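Local coordinates for acetylene hydratase (Pelobacter acetylenicus, PDB 2E7Z), which catalyses the hydration of acetylene to acetaldehyde, using a tungsten-bis(molybdopterin guanine dinucleotide) cofactor and a [4Fe-4S] cluster, at residues A421-A426 with L693-M698; G674-E679 with G687-M692. One frame throughout, in Å; residues are numbered along the deposited sequence.

Contact 1: residues A421-A426 with L693-M698; sequences ANQQNA and LHNDAM. With MGD (2-amino-5,6-dimercapto-7-methyl-3,7,8a,9-tetrahydro-8-oxa-1,3,9,10-tetraaza-anthracen-4-one guanosine dinucleotide), chain E.
The side-chain amide of Gln424 reaches across to the backbone of Met698, NE2 donating to O at 2.9 Å, from 17° off the carbonyl plane. The bond joins the N-terminal turn of helix 423-431, with Asn422 as N-cap, to a short 3-10 turn of the dinucleotide-binding domain. Gln423 N, in the first turn where no helical carbonyl lies four residues back, donates to Ala697 O at 3.0 Å, nearly straight at 170° but from above the carbonyl plane. Its side chain runs extended, CG anti to the backbone N (chi1 -177°), carrying the amide over Ala697 CB, small enough to lie 3.5 Å from OE1; NE2 packs against Met698 SD and makes a weak hydrogen bond to Ala691 O. Met698, an unbranched thioether bent at chi2 and chi3, fits its CE 3.6 Å from Gln424 NE2. Shortened to an alanine here, Gln424 would probably leave Met698 O without this donor and take away the amide packed beside CE. Asn422 ND2 binds Asp702. Asp696 faces the cofactor instead: OD1 is held by His673 ND1, while OD2 accepts from both N18 and N19 of the pterin, at 2.9 and 3.0 Å.

Contact 2: residues G674-E679 with G687-M692; sequences GRWCPE and GFSGAM
Ser689, Trp676 and Cys677 carry this contact, and the backbone of the serine is as much involved as its side chain. Cys677 N donates to Ser689 O at 2.8 Å, approaching nearly along the C=O axis. Beside that bond Ser689 CB presses against Cys677 O at 3.4 Å. The same CB lies at the edge of the Trp676 ring, near its plane and 3.7 Å from CE3. Serine suits the place because its small hydroxyl turns to polar partners, where a longer chain would have to find room beside Trp676 and Cys677 O. Trp676 CG sits between its own backbone N and carbonyl carbon (chi1 62°), which turns the six-membered ring toward the serine; Pro678 CG rests over one ring face, 3.6 Å above the plane and offset toward the rim. The indole NE1 donates to Ser610 O, and Ser610 OG in turn binds the cofactor. Ser689 and Gly690 form the corners of a type I' beta turn from Phe688 to Ala691, closed by Ala691 N to Phe688 O at 3.2 Å, and Gly690 doubles as N-cap of helix 691-694 in the dinucleotide-binding domain. Cys677 SG, a small thiol, lies 4.5 Å from Gly690 CA. Glycine fits this corner twice over: its phi is positive (87°), and a beta carbon would strike that sulfur. Ser689 OG bonds to Gln448 NE2, to Glu681 O and, at 2.7 Å, to a water that donates to Pro678 O. Arg675 O is buried near Gly690 without a polar partner, while the arginine's guanidinium group turns away to a salt bridge with Glu604.

From the N terminus, residues 421-426 come first, following strand 408-412 of the seven-stranded mixed sheet and opening helix 423-431. Contact 1 closes a loop of 266 residues when the chain returns at 693-698, having by then built most of the six-stranded sheet of the dinucleotide-binding domain. Contact 2 is nested within that loop: the chain leaves strand 668-671, passes through 674-679 and, after only seven intervening residues, folds back at 687-692. Helix 691-694 takes part in both, its start in contact 2 and its end in contact 1. Gln423 NE2 also reaches Ala691 O, so helix 423-431 is tied to helix 691-694 as well as to the 3-10 turn after it.

Contact 1: residues A421-A426 with L693-M698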
# COMPACT_ATOMS: atom_id res chain seq x y z
N ALA A 421 -6.38 10.55 -2.58
CA ALA A 421 -7.23 11.10 -3.62
C ALA A 421 -7.36 12.62 -3.40
O ALA A 421 -6.64 13.20 -2.58
CB ALA A 421 -8.59 10.42 -3.61
N ASN A 422 -8.25 13.27 -4.16
CA ASN A 422 -8.65 14.66 -3.90
C ASN A 422 -7.45 15.52 -3.45
O ASN A 422 -7.43 16.07 -2.34
CB ASN A 422 -9.81 14.69 -2.89
CG ASN A 422 -10.49 16.06 -2.84
OD1 ASN A 422 -10.10 17.00 -3.57
ND2 ASN A 422 -11.49 16.18 -1.99
N GLN A 423 -6.47 15.64 -4.35
CA GLN A 423 -5.25 16.35 -4.06
C GLN A 423 -5.51 17.80 -3.70
O GLN A 423 -4.79 18.37 -2.90
CB GLN A 423 -4.31 16.23 -5.24
CG GLN A 423 -2.94 16.88 -5.03
CD GLN A 423 -1.99 16.43 -6.10
OE1 GLN A 423 -1.94 15.25 -6.42
NE2 GLN A 423 -1.20 17.36 -6.65
N GLN A 424 -6.53 18.41 -4.30
CA GLN A 424 -6.84 19.80 -3.98
C GLN A 424 -7.19 19.93 -2.47
O GLN A 424 -6.85 20.94 -1.83
CB GLN A 424 -7.99 20.28 -4.86
CG GLN A 424 -7.77 20.08 -6.33
CD GLN A 424 -8.25 18.72 -6.96
OE1 GLN A 424 -8.31 17.63 -6.32
NE2 GLN A 424 -8.57 18.80 -8.23
N ASN A 425 -7.90 18.95 -1.92
CA ASN A 425 -8.30 19.03 -0.53
C ASN A 425 -7.09 18.73 0.37
O ASN A 425 -6.97 19.30 1.44
CB ASN A 425 -9.45 18.06 -0.24
CG ASN A 425 -10.12 18.38 1.03
OD1 ASN A 425 -10.43 19.55 1.31
ND2 ASN A 425 -10.38 17.34 1.83
N ALA A 426 -6.19 17.86 -0.08
CA ALA A 426 -5.00 17.61 0.70
C ALA A 426 -4.18 18.90 0.78
O ALA A 426 -3.66 19.23 1.84
CB ALA A 426 -4.19 16.46 0.14
N LEU A 693 -0.26 19.62 -11.59
CA LEU A 693 -0.48 19.49 -13.03
C LEU A 693 -0.43 18.04 -13.51
O LEU A 693 -1.10 17.69 -14.47
CB LEU A 693 0.56 20.31 -13.81
CG LEU A 693 0.37 21.83 -13.79
CD1 LEU A 693 1.54 22.49 -14.51
CD2 LEU A 693 -0.96 22.24 -14.43
N HIS A 694 0.35 17.19 -12.85
CA HIS A 694 0.63 15.87 -13.42
C HIS A 694 0.30 14.66 -12.55
O HIS A 694 0.51 13.54 -13.03
CB HIS A 694 2.10 15.76 -13.88
CG HIS A 694 2.54 16.89 -14.74
ND1 HIS A 694 2.03 17.10 -16.01
CD2 HIS A 694 3.45 17.86 -14.53
CE1 HIS A 694 2.61 18.16 -16.53
NE2 HIS A 694 3.49 18.64 -15.67
N ASN A 695 -0.21 14.85 -11.32
CA ASN A 695 -0.49 13.71 -10.47
C ASN A 695 -1.93 13.26 -10.61
O ASN A 695 -2.84 14.11 -10.70
CB ASN A 695 -0.22 14.03 -9.00
CG ASN A 695 -0.23 12.79 -8.14
OD1 ASN A 695 -0.94 12.70 -7.11
ND2 ASN A 695 0.51 11.81 -8.56
N ASP A 696 -2.13 11.94 -10.57
CA ASP A 696 -3.48 11.37 -10.69
C ASP A 696 -4.46 11.86 -9.61
O ASP A 696 -5.65 11.97 -9.87
CB ASP A 696 -3.46 9.83 -10.75
CG ASP A 696 -2.88 9.18 -9.50
OD1 ASP A 696 -1.95 9.76 -8.90
OD2 ASP A 696 -3.36 8.09 -9.13
N ALA A 697 -3.96 12.15 -8.41
CA ALA A 697 -4.88 12.53 -7.33
C ALA A 697 -5.62 13.83 -7.62
O ALA A 697 -6.63 14.13 -6.97
CB ALA A 697 -4.15 12.57 -6.00
N MET A 698 -5.13 14.60 -8.60
CA MET A 698 -5.86 15.79 -9.05
C MET A 698 -7.26 15.47 -9.60
O MET A 698 -8.11 16.35 -9.65
CB MET A 698 -5.06 16.57 -10.11
CG MET A 698 -3.81 17.31 -9.58
SD MET A 698 -4.22 18.50 -8.29
CE MET A 698 -5.25 19.64 -9.22
PB MGD E . 5.11 8.29 -2.23
O1B MGD E . 3.76 8.95 -2.10
O2B MGD E . 5.87 8.40 -3.50
O3B MGD E . 5.02 6.72 -1.93
O3A MGD E . 3.02 5.50 -1.02
PA MGD E . 4.54 5.90 -0.63
O1A MGD E . 5.44 4.70 -0.58
O2A MGD E . 4.41 6.80 0.56
O5' MGD E . 6.00 8.88 -1.03
C5' MGD E . 7.16 8.17 -0.62
C4' MGD E . 8.14 9.22 -0.13
O4' MGD E . 9.19 8.53 0.56
C3' MGD E . 8.87 9.96 -1.25
O3' MGD E . 8.67 11.37 -1.08
C2' MGD E . 10.36 9.58 -1.13
O2' MGD E . 11.31 10.60 -1.46
C1' MGD E . 10.44 9.21 0.32
N9 MGD E . 11.47 8.22 0.69
C8 MGD E . 11.84 7.12 -0.00
N7 MGD E . 12.74 6.40 0.69
C5 MGD E . 12.89 7.01 1.89
C6 MGD E . 13.66 6.80 3.10
O6 MGD E . 14.42 5.81 3.22
N1 MGD E . 13.48 7.69 4.09
C2 MGD E . 12.74 8.79 4.00
N2 MGD E . 12.65 9.61 5.09
N3 MGD E . 12.01 9.05 2.92
C4 MGD E . 12.05 8.20 1.88
C10 MGD E . 2.83 4.31 -1.79
C11 MGD E . 1.36 3.97 -1.70
O11 MGD E . 0.68 5.01 -2.40
C12 MGD E . 1.09 2.63 -2.34
S12 MGD E . 2.02 1.29 -1.82
C13 MGD E . 0.12 2.47 -3.25
S13 MGD E . -0.13 1.01 -4.08
C14 MGD E . -0.82 3.58 -3.63
N15 MGD E . -0.58 4.07 -4.98
C16 MGD E . -1.34 5.15 -5.32
C17 MGD E . -1.81 5.43 -6.68
O17 MGD E . -1.55 4.65 -7.62
N18 MGD E . -2.55 6.54 -6.87
C19 MGD E . -2.87 7.40 -5.87
N19 MGD E . -3.61 8.50 -6.12
N20 MGD E . -2.45 7.22 -4.61
C21 MGD E . -1.72 6.14 -4.29
N22 MGD E . -1.33 5.95 -3.03
C23 MGD E . -0.70 4.72 -2.61

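Contact 2: residues G674-E679 with G687-M692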
# COMPACT_ATOMS: atom_id res chain seq x y z
N GLY A 674 1.99 9.57 -9.49
CA GLY A 674 3.22 9.93 -8.82
C GLY A 674 4.09 10.87 -9.61
O GLY A 674 5.20 11.15 -9.21
N ARG A 675 3.60 11.34 -10.76
CA ARG A 675 4.44 12.16 -11.63
C ARG A 675 4.56 13.60 -11.16
O ARG A 675 3.56 14.27 -10.91
CB ARG A 675 3.89 12.10 -13.06
CG ARG A 675 4.24 10.83 -13.75
CD ARG A 675 5.69 10.99 -14.23
NE ARG A 675 6.20 9.79 -14.80
CZ ARG A 675 7.36 9.69 -15.44
NH1 ARG A 675 8.14 10.76 -15.61
NH2 ARG A 675 7.71 8.52 -15.91
N TRP A 676 5.80 14.06 -11.02
CA TRP A 676 6.07 15.47 -10.80
C TRP A 676 7.47 15.74 -11.36
O TRP A 676 8.11 14.82 -11.86
CB TRP A 676 5.94 15.87 -9.32
CG TRP A 676 6.91 15.19 -8.38
CD1 TRP A 676 6.93 13.86 -8.01
CD2 TRP A 676 7.97 15.82 -7.65
NE1 TRP A 676 7.93 13.64 -7.09
CE2 TRP A 676 8.60 14.81 -6.87
CE3 TRP A 676 8.47 17.14 -7.60
CZ2 TRP A 676 9.69 15.08 -6.04
CZ3 TRP A 676 9.55 17.42 -6.76
CH2 TRP A 676 10.17 16.39 -6.00
N CYS A 677 7.94 16.98 -11.25
CA CYS A 677 9.09 17.46 -12.01
C CYS A 677 10.09 18.14 -11.06
O CYS A 677 10.08 19.36 -10.93
CB CYS A 677 8.60 18.47 -13.05
SG CYS A 677 7.10 17.93 -14.00
N PRO A 678 10.96 17.34 -10.40
CA PRO A 678 11.91 17.86 -9.41
C PRO A 678 12.91 18.88 -9.93
O PRO A 678 13.52 19.58 -9.14
CB PRO A 678 12.63 16.59 -8.93
CG PRO A 678 11.68 15.48 -9.21
CD PRO A 678 11.02 15.87 -10.50
N GLU A 679 13.05 18.95 -11.25
CA GLU A 679 13.94 19.92 -11.89
C GLU A 679 13.35 21.33 -11.83
O GLU A 679 14.06 22.31 -11.98
CB GLU A 679 14.24 19.51 -13.34
CG GLU A 679 13.03 19.63 -14.29
CD GLU A 679 12.18 18.37 -14.39
OE1 GLU A 679 11.47 18.21 -15.41
OE2 GLU A 679 12.19 17.54 -13.46
N GLY A 687 2.78 24.85 -9.34
CA GLY A 687 1.93 23.77 -8.83
C GLY A 687 2.75 22.79 -8.02
O GLY A 687 2.54 21.59 -8.13
N PHE A 688 3.72 23.30 -7.27
CA PHE A 688 4.63 22.50 -6.45
C PHE A 688 5.40 21.52 -7.32
O PHE A 688 5.29 20.29 -7.20
CB PHE A 688 3.88 21.86 -5.27
CG PHE A 688 3.22 22.89 -4.41
CD1 PHE A 688 3.97 23.62 -3.51
CD2 PHE A 688 1.87 23.21 -4.58
CE1 PHE A 688 3.40 24.65 -2.77
CE2 PHE A 688 1.30 24.23 -3.84
CZ PHE A 688 2.04 24.93 -2.92
N SER A 689 6.16 22.13 -8.23
CA SER A 689 7.03 21.40 -9.15
C SER A 689 6.22 20.39 -9.96
O SER A 689 6.64 19.25 -10.18
CB SER A 689 8.20 20.73 -8.41
OG SER A 689 8.92 21.68 -7.65
N GLY A 690 5.05 20.84 -10.42
CA GLY A 690 4.23 20.01 -11.30
C GLY A 690 3.26 19.05 -10.64
O GLY A 690 2.47 18.42 -11.33
N ALA A 691 3.31 18.94 -9.32
CA ALA A 691 2.37 18.07 -8.61
C ALA A 691 0.92 18.35 -8.99
O ALA A 691 0.16 17.41 -9.23
CB ALA A 691 2.55 18.29 -7.13
N MET A 692 0.56 19.63 -9.03
CA MET A 692 -0.83 20.04 -9.27
C MET A 692 -1.24 19.90 -10.73
O MET A 692 -2.41 20.02 -11.05
CB MET A 692 -1.07 21.48 -8.78
CG MET A 692 -0.71 21.75 -7.28
SD MET A 692 -1.55 20.70 -6.07
CE MET A 692 -3.24 21.32 -6.23
O HOH W 1 11.50 20.94 -7.31